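Local atomic coordinates of parvulin 42 (Trypanosoma brucei brucei, PDB entry 6GMP), a protein that probably catalyses cis-trans isomerisation of peptidyl-prolyl bonds through its parvulin-type PPIase domain, the part of the longer protein present here. Residues A[42-47]-A[113-118]; A[48-53]-A[63-68]. One frame throughout, in Å; residues are numbered along the deposited sequence.

Contact 1 of 2, residues A[42-47]-A[113-118]; sequences NLAQAI and LGVHLI
Ala44 and Val115 meet methyl to methyl, Ala44 CB lying 3.5 Å from Val115 CG1, and this pair packs helix 37-49 on strand 114-120 of the central sheet. With CG1 anti to its backbone N (chi1 -177°), Val115 turns this branch to the helix. Further along both segments, Leu117 reaches the helix with its forked end. Its CD2 methyl comes to 3.9 Å from the carbonyl oxygen Ala44 O, while Leu117 CD1 packs 3.8 Å from Ile47 CG1 and 4.0 Å from Ile47 CD1. The Ile47 and Leu117 side chains run at a slant to one another. In the conformer given, Ile47 CG1 sits between its own backbone N and carbonyl carbon (chi1 63°), which directs the ethyl arm toward Leu117.

The helical and strand segments run at 16° with a closest axial approach of 8.7 Å. Every second strand residue faces the helix, and the near-parallel axes let Val115 and Leu117 follow it past Ala44 and Ile47. Val115 also touches Ala40, Ile41 and Pro108, and Leu117 touches Leu48. Backbone bonds to Val13 and Val11 of strand 6-13 hold Val115 and Leu117 in the sheet. His116 points to the other side, where ND1 is hydrogen-bonded to His10 ND1, consistent with the paired histidines of parvulin active sites.

A helix packed along the antiparallel sheet in this way belongs to the parvulin fold. With no hydrogen bond across it and all four touching residues buried, the placing of helix on strand depends on the fit of apolar side chains, not on directional bonds.

Contact 2 of 2, residues A[48-53]-A[63-68]; sequences LAQHKE and VQVVRD
Where helix 37-49 gives way to the following turn, the chain passes beside helix 59-69, and one valine of that second helix receives the contact. The turn is a type I beta turn from Ala49 to Lys52, with the bond Lys52 N to Ala49 O of 3.0 Å. Its two central residues, Gln50 and His51, both approach Val65. In the conformer given, Val65 CG1 lies 3.9 Å from the amide nitrogen Gln50 NE2, but the polar partner of that nitrogen is Ile47 O, to which it is hydrogen-bonded. Gln50 thus folds back on the last turn of its own helix: CG lies between the backbone N and the carbonyl carbon (chi1 64°), and the chain is extended beyond it.

The His51 imidazole offers its edge to the same methyl, CD2 standing 4.4 Å from Val65 CG1 near the ring plane. Gln50 CG lies 3.5 Å above one face of the His51 ring, displaced toward its rim, and Trp57 meets His51 edge-to-face. Val65 also touches Trp57 and, on strand 6-13, Val11. Within helix 59-69, Gln64 NE2 donates a nearly straight bond (173°) to Asp68 OD2 at 3.0 Å, on the syn side of the carboxylate and 31° out of its plane.

With 74 Å² buried and no hydrogen bond across it, this is a slight, partly buried contact of the turn that follows helix 37-49 with helix 59-69, the next helix of the parvulin fold.

Overall arrangement
The two contacts share helix 37-49: residues 42-47 lie on strand 114-120 in contact 1, and the turn that follows the helix meets helix 59-69 in contact 2. Their centres are about 10 Å apart and they touch directly, Leu117 CD1 lying 3.9 Å from Leu48 CB. Along the chain the order is 42-47, 48-53, 63-68, 113-118, with both segments of contact 2 falling between those of contact 1. Contact 1 brings the last strand back to the first helix. Together they set that helix against the sheet and the turn after it against the second helix, in the body of the parvulin-type domain.

Contact 1 of 2, residues A[42-47]-A[113-118]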
ATOM      1  N   ASN A  42       8.196   9.921  -1.290  1.00 17.87           N
ATOM      2  CA  ASN A  42       8.980  10.143  -0.090  1.00 17.56           C
ATOM      3  C   ASN A  42       8.240   9.702   1.153  1.00 17.19           C
ATOM      4  O   ASN A  42       8.844   9.146   2.066  1.00 18.64           O
ATOM      5  CB  ASN A  42       9.364  11.611   0.022  1.00 18.26           C
ATOM      6  CG  ASN A  42      10.452  11.986  -0.940  1.00 20.25           C
ATOM      7  OD1 ASN A  42      11.348  11.185  -1.233  1.00 24.90           O
ATOM      8  ND2 ASN A  42      10.414  13.217  -1.414  1.00 20.08           N
ATOM      9  N   LEU A  43       6.941   9.917   1.188  1.00 17.47           N
ATOM     10  CA  LEU A  43       6.146   9.505   2.328  0.62 19.01           C
ATOM     11  C   LEU A  43       6.111   7.984   2.439  1.00 19.12           C
ATOM     12  O   LEU A  43       6.356   7.432   3.517  1.00 18.09           O
ATOM     13  CB  LEU A  43       4.731  10.066   2.230  0.62 18.57           C
ATOM     14  CG  LEU A  43       3.766   9.632   3.333  0.62 20.12           C
ATOM     15  CD1 LEU A  43       4.350   9.954   4.675  0.62 21.56           C
ATOM     16  CD2 LEU A  43       2.435  10.334   3.156  0.62 23.35           C
ATOM     17  N   ALA A  44       5.822   7.291   1.339  1.00 17.31           N
ATOM     18  CA  ALA A  44       5.804   5.835   1.347  1.00 18.27           C
ATOM     19  C   ALA A  44       7.153   5.274   1.796  1.00 19.76           C
ATOM     20  O   ALA A  44       7.228   4.302   2.567  1.00 19.36           O
ATOM     21  CB  ALA A  44       5.439   5.320  -0.030  1.00 18.46           C
ATOM     22  N   GLN A  45       8.234   5.878   1.328  1.00 17.86           N
ATOM     23  CA  GLN A  45       9.565   5.452   1.736  1.00 18.77           C
ATOM     24  C   GLN A  45       9.752   5.578   3.246  1.00 20.42           C
ATOM     25  O   GLN A  45      10.312   4.682   3.885  1.00 20.99           O
ATOM     26  CB  GLN A  45      10.626   6.269   0.999  1.00 19.49           C
ATOM     27  CG  GLN A  45      12.061   5.979   1.417  1.00 23.08           C
ATOM     28  CD  GLN A  45      12.440   4.520   1.258  1.00 28.09           C
ATOM     29  OE1 GLN A  45      11.940   3.826   0.362  1.00 27.23           O
ATOM     30  NE2 GLN A  45      13.336   4.047   2.119  1.00 27.99           N
ATOM     31  N   ALA A  46       9.312   6.697   3.815  1.00 19.39           N
ATOM     32  CA  ALA A  46       9.483   6.916   5.245  1.00 20.65           C
ATOM     33  C   ALA A  46       8.639   5.965   6.088  1.00 19.86           C
ATOM     34  O   ALA A  46       9.126   5.454   7.107  1.00 19.90           O
ATOM     35  CB  ALA A  46       9.161   8.351   5.607  1.00 21.45           C
ATOM     36  N   ILE A  47       7.386   5.722   5.687  1.00 20.03           N
ATOM     37  CA  ILE A  47       6.502   4.904   6.507  0.59 22.59           C
ATOM     38  C   ILE A  47       6.986   3.454   6.495  1.00 19.90           C
ATOM     39  O   ILE A  47       6.777   2.716   7.473  1.00 20.67           O
ATOM     40  CB  ILE A  47       5.018   5.093   6.166  0.59 28.97           C
ATOM     41  CG1 ILE A  47       4.737   4.658   4.745  0.59 21.62           C
ATOM     42  CG2 ILE A  47       4.617   6.557   6.412  0.59 26.16           C
ATOM     43  CD1 ILE A  47       3.263   4.773   4.358  0.59 22.70           C
ATOM     44  N   LEU A 113      -2.916   4.279  -9.277  1.00 30.99           N
ATOM     45  CA  LEU A 113      -3.657   4.527  -8.043  1.00 27.17           C
ATOM     46  C   LEU A 113      -2.886   5.370  -7.041  1.00 26.73           C
ATOM     47  O   LEU A 113      -3.487   5.989  -6.163  1.00 27.96           O
ATOM     48  CB  LEU A 113      -4.033   3.207  -7.375  1.00 28.36           C
ATOM     49  CG  LEU A 113      -4.932   2.279  -8.188  1.00 28.91           C
ATOM     50  CD1 LEU A 113      -5.102   0.978  -7.434  1.00 33.17           C
ATOM     51  CD2 LEU A 113      -6.268   2.930  -8.466  1.00 36.84           C
ATOM     52  N   GLY A 114      -1.562   5.362  -7.157  1.00 25.60           N
ATOM     53  CA  GLY A 114      -0.694   5.998  -6.179  1.00 23.62           C
ATOM     54  C   GLY A 114       0.526   5.146  -5.892  1.00 21.79           C
ATOM     55  O   GLY A 114       0.941   4.332  -6.723  1.00 24.78           O
ATOM     56  N   VAL A 115       1.098   5.342  -4.714  1.00 21.64           N
ATOM     57  CA  VAL A 115       2.289   4.623  -4.315  1.00 20.67           C
ATOM     58  C   VAL A 115       1.911   3.591  -3.258  1.00 19.29           C
ATOM     59  O   VAL A 115       1.331   3.936  -2.224  1.00 19.00           O
ATOM     60  CB  VAL A 115       3.358   5.597  -3.776  1.00 22.20           C
ATOM     61  CG1 VAL A 115       4.637   4.851  -3.426  1.00 24.72           C
ATOM     62  CG2 VAL A 115       3.635   6.693  -4.807  1.00 23.82           C
ATOM     63  N   HIS A 116       2.224   2.329  -3.536  1.00 19.55           N
ATOM     64  CA  HIS A 116       1.850   1.214  -2.666  1.00 18.41           C
ATOM     65  C   HIS A 116       3.008   0.669  -1.846  1.00 19.31           C
ATOM     66  O   HIS A 116       4.143   0.638  -2.314  1.00 21.08           O
ATOM     67  CB  HIS A 116       1.344   0.026  -3.491  1.00 18.51           C
ATOM     68  CG  HIS A 116       0.292   0.354  -4.500  1.00 20.17           C
ATOM     69  ND1 HIS A 116      -0.993  -0.126  -4.405  1.00 21.88           N
ATOM     70  CD2 HIS A 116       0.353   1.032  -5.669  1.00 21.86           C
ATOM     71  CE1 HIS A 116      -1.692   0.278  -5.451  1.00 23.06           C
ATOM     72  NE2 HIS A 116      -0.895   0.975  -6.240  1.00 22.98           N
ATOM     73  N   LEU A 117       2.691   0.189  -0.647  1.00 19.35           N
ATOM     74  CA  LEU A 117       3.532  -0.789   0.035  1.00 20.57           C
ATOM     75  C   LEU A 117       2.693  -2.043   0.048  1.00 19.93           C
ATOM     76  O   LEU A 117       1.555  -2.004   0.496  1.00 19.25           O
ATOM     77  CB  LEU A 117       3.826  -0.368   1.476  1.00 20.54           C
ATOM     78  CG  LEU A 117       4.576   0.955   1.668  1.00 21.42           C
ATOM     79  CD1 LEU A 117       4.778   1.235   3.160  1.00 23.41           C
ATOM     80  CD2 LEU A 117       5.897   0.996   0.961  1.00 22.43           C
ATOM     81  N   ILE A 118       3.249  -3.143  -0.452  1.00 21.46           N
ATOM     82  CA  ILE A 118       2.522  -4.402  -0.557  1.00 20.27           C
ATOM     83  C   ILE A 118       3.063  -5.401   0.451  1.00 20.46           C
ATOM     84  O   ILE A 118       4.269  -5.549   0.589  1.00 21.58           O
ATOM     85  CB  ILE A 118       2.614  -4.994  -1.986  1.00 21.63           C
ATOM     86  CG1 ILE A 118       2.111  -3.968  -2.997  1.00 22.01           C
ATOM     87  CG2 ILE A 118       1.789  -6.262  -2.085  1.00 21.84           C
ATOM     88  CD1 ILE A 118       2.369  -4.328  -4.417  1.00 24.36           C
TER

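Contact 2 of 2, residues A[48-53]-A[63-68]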
ATOM      1  N   LEU A  48       7.648   3.061   5.412  1.00 20.58           N
ATOM      2  CA  LEU A  48       8.253   1.746   5.330  1.00 21.61           C
ATOM      3  C   LEU A  48       9.542   1.699   6.152  1.00 20.36           C
ATOM      4  O   LEU A  48       9.748   0.825   7.012  1.00 21.72           O
ATOM      5  CB  LEU A  48       8.591   1.435   3.882  1.00 22.62           C
ATOM      6  CG  LEU A  48       9.420   0.180   3.611  1.00 23.77           C
ATOM      7  CD1 LEU A  48       8.645  -1.104   3.965  1.00 25.00           C
ATOM      8  CD2 LEU A  48       9.863   0.179   2.156  1.00 23.68           C
ATOM      9  N   ALA A  49      10.440   2.634   5.858  1.00 20.22           N
ATOM     10  CA  ALA A  49      11.795   2.582   6.377  1.00 21.56           C
ATOM     11  C   ALA A  49      11.897   2.834   7.882  1.00 22.62           C
ATOM     12  O   ALA A  49      12.879   2.457   8.505  1.00 24.16           O
ATOM     13  CB  ALA A  49      12.680   3.547   5.612  1.00 23.43           C
ATOM     14  N   GLN A  50      10.877   3.444   8.480  1.00 21.24           N
ATOM     15  CA  GLN A  50      10.886   3.616   9.930  1.00 22.46           C
ATOM     16  C   GLN A  50      10.984   2.250  10.634  1.00 23.14           C
ATOM     17  O   GLN A  50      11.370   2.172  11.790  1.00 25.19           O
ATOM     18  CB  GLN A  50       9.648   4.387  10.400  1.00 22.34           C
ATOM     19  CG  GLN A  50       8.374   3.644  10.144  1.00 21.43           C
ATOM     20  CD  GLN A  50       7.120   4.361  10.622  1.00 20.87           C
ATOM     21  OE1 GLN A  50       7.119   5.097  11.603  1.00 23.59           O
ATOM     22  NE2 GLN A  50       6.020   4.097   9.917  1.00 20.11           N
ATOM     23  N   HIS A  51      10.623   1.185   9.921  1.00 22.56           N
ATOM     24  CA  HIS A  51      10.759  -0.177  10.442  1.00 24.25           C
ATOM     25  C   HIS A  51      11.690  -1.053   9.588  1.00 25.26           C
ATOM     26  O   HIS A  51      11.490  -2.265   9.481  1.00 26.44           O
ATOM     27  CB  HIS A  51       9.382  -0.830  10.533  1.00 25.76           C
ATOM     28  CG  HIS A  51       8.395  -0.039  11.332  1.00 25.86           C
ATOM     29  ND1 HIS A  51       8.639   0.357  12.628  1.00 27.98           N
ATOM     30  CD2 HIS A  51       7.164   0.430  11.019  1.00 26.95           C
ATOM     31  CE1 HIS A  51       7.600   1.037  13.081  1.00 29.24           C
ATOM     32  NE2 HIS A  51       6.690   1.093  12.125  1.00 27.52           N
ATOM     33  N   LYS A  52      12.736  -0.459   9.022  1.00 27.11           N
ATOM     34  CA  LYS A  52      13.597  -1.188   8.094  1.00 29.63           C
ATOM     35  C   LYS A  52      14.373  -2.338   8.725  1.00 33.87           C
ATOM     36  O   LYS A  52      14.914  -3.184   8.004  1.00 40.01           O
ATOM     37  CB  LYS A  52      14.565  -0.237   7.391  1.00 31.52           C
ATOM     38  CG  LYS A  52      15.569   0.444   8.294  1.00 28.45           C
ATOM     39  CD  LYS A  52      16.380   1.423   7.475  1.00 33.62           C
ATOM     40  CE  LYS A  52      17.451   2.091   8.304  1.00 37.56           C
ATOM     41  NZ  LYS A  52      16.880   2.895   9.421  1.00 35.55           N
ATOM     42  N   GLU A  53      14.439  -2.389  10.055  1.00 28.83           N
ATOM     43  CA  GLU A  53      15.118  -3.497  10.722  1.00 29.84           C
ATOM     44  C   GLU A  53      14.323  -4.787  10.607  1.00 31.49           C
ATOM     45  O   GLU A  53      14.834  -5.855  10.942  1.00 33.38           O
ATOM     46  CB  GLU A  53      15.415  -3.198  12.206  1.00 31.43           C
ATOM     47  CG  GLU A  53      14.215  -3.293  13.171  1.00 32.67           C
ATOM     48  CD  GLU A  53      13.344  -2.049  13.214  1.00 32.46           C
ATOM     49  OE1 GLU A  53      12.552  -1.932  14.181  1.00 43.02           O
ATOM     50  OE2 GLU A  53      13.445  -1.183  12.314  1.00 32.25           O
ATOM     51  N   VAL A  63      -0.765  -3.713   9.541  1.00 19.86           N
ATOM     52  CA  VAL A  63      -2.059  -3.062   9.706  1.00 19.12           C
ATOM     53  C   VAL A  63      -1.890  -1.728  10.440  1.00 19.43           C
ATOM     54  O   VAL A  63      -2.629  -0.781  10.186  1.00 19.87           O
ATOM     55  CB  VAL A  63      -3.016  -4.012  10.424  1.00 21.68           C
ATOM     56  CG1 VAL A  63      -4.210  -3.265  10.989  1.00 24.55           C
ATOM     57  CG2 VAL A  63      -3.451  -5.116   9.455  1.00 22.85           C
ATOM     58  N   GLN A  64      -0.900  -1.641  11.322  1.00 20.08           N
ATOM     59  CA  GLN A  64      -0.609  -0.371  11.984  1.00 21.54           C
ATOM     60  C   GLN A  64      -0.328   0.735  10.972  1.00 18.10           C
ATOM     61  O   GLN A  64      -0.866   1.839  11.083  1.00 18.33           O
ATOM     62  CB  GLN A  64       0.571  -0.503  12.932  1.00 22.03           C
ATOM     63  CG  GLN A  64       0.851   0.760  13.747  1.00 24.42           C
ATOM     64  CD  GLN A  64      -0.293   1.114  14.667  1.00 30.65           C
ATOM     65  OE1 GLN A  64      -0.796   0.266  15.405  1.00 29.40           O
ATOM     66  NE2 GLN A  64      -0.724   2.372  14.622  1.00 34.09           N
ATOM     67  N   VAL A  65       0.491   0.451   9.967  1.00 18.12           N
ATOM     68  CA  VAL A  65       0.802   1.484   9.000  0.59 17.60           C
ATOM     69  C   VAL A  65      -0.380   1.728   8.060  1.00 18.47           C
ATOM     70  O   VAL A  65      -0.592   2.853   7.629  1.00 18.44           O
ATOM     71  CB  VAL A  65       2.116   1.229   8.235  0.59 20.87           C
ATOM     72  CG1 VAL A  65       3.300   1.332   9.203  0.59 19.00           C
ATOM     73  CG2 VAL A  65       2.109  -0.105   7.542  0.59 23.30           C
ATOM     74  N   VAL A  66      -1.195   0.712   7.783  1.00 16.82           N
ATOM     75  CA  VAL A  66      -2.428   0.923   7.025  1.00 17.18           C
ATOM     76  C   VAL A  66      -3.339   1.901   7.772  1.00 18.01           C
ATOM     77  O   VAL A  66      -3.847   2.874   7.206  1.00 17.80           O
ATOM     78  CB  VAL A  66      -3.196  -0.404   6.794  1.00 17.41           C
ATOM     79  CG1 VAL A  66      -4.546  -0.130   6.147  1.00 18.33           C
ATOM     80  CG2 VAL A  66      -2.371  -1.402   5.947  1.00 18.83           C
ATOM     81  N   ARG A  67      -3.551   1.625   9.060  1.00 17.03           N
ATOM     82  CA  ARG A  67      -4.411   2.467   9.883  1.00 19.10           C
ATOM     83  C   ARG A  67      -3.919   3.914   9.966  1.00 17.63           C
ATOM     84  O   ARG A  67      -4.729   4.831   9.985  1.00 18.86           O
ATOM     85  CB  ARG A  67      -4.560   1.891  11.288  1.00 19.19           C
ATOM     86  CG  ARG A  67      -5.325   0.607  11.309  1.00 19.21           C
ATOM     87  CD  ARG A  67      -5.252  -0.047  12.655  1.00 21.64           C
ATOM     88  NE  ARG A  67      -6.035  -1.280  12.685  1.00 20.71           N
ATOM     89  CZ  ARG A  67      -6.010  -2.154  13.679  1.00 23.54           C
ATOM     90  NH1 ARG A  67      -5.265  -1.927  14.752  1.00 25.28           N
ATOM     91  NH2 ARG A  67      -6.744  -3.246  13.601  1.00 26.03           N
ATOM     92  N   ASP A  68      -2.603   4.097   9.989  1.00 17.38           N
ATOM     93  CA  ASP A  68      -2.023   5.430  10.157  1.00 19.32           C
ATOM     94  C   ASP A  68      -1.910   6.209   8.849  1.00 18.80           C
ATOM     95  O   ASP A  68      -1.979   7.436   8.862  1.00 18.40           O
ATOM     96  CB  ASP A  68      -0.640   5.338  10.807  1.00 19.13           C
ATOM     97  CG  ASP A  68      -0.689   4.864  12.253  1.00 20.99           C
ATOM     98  OD1 ASP A  68      -1.777   4.886  12.872  1.00 22.05           O
ATOM     99  OD2 ASP A  68       0.379   4.461  12.750  1.00 23.39           O
TER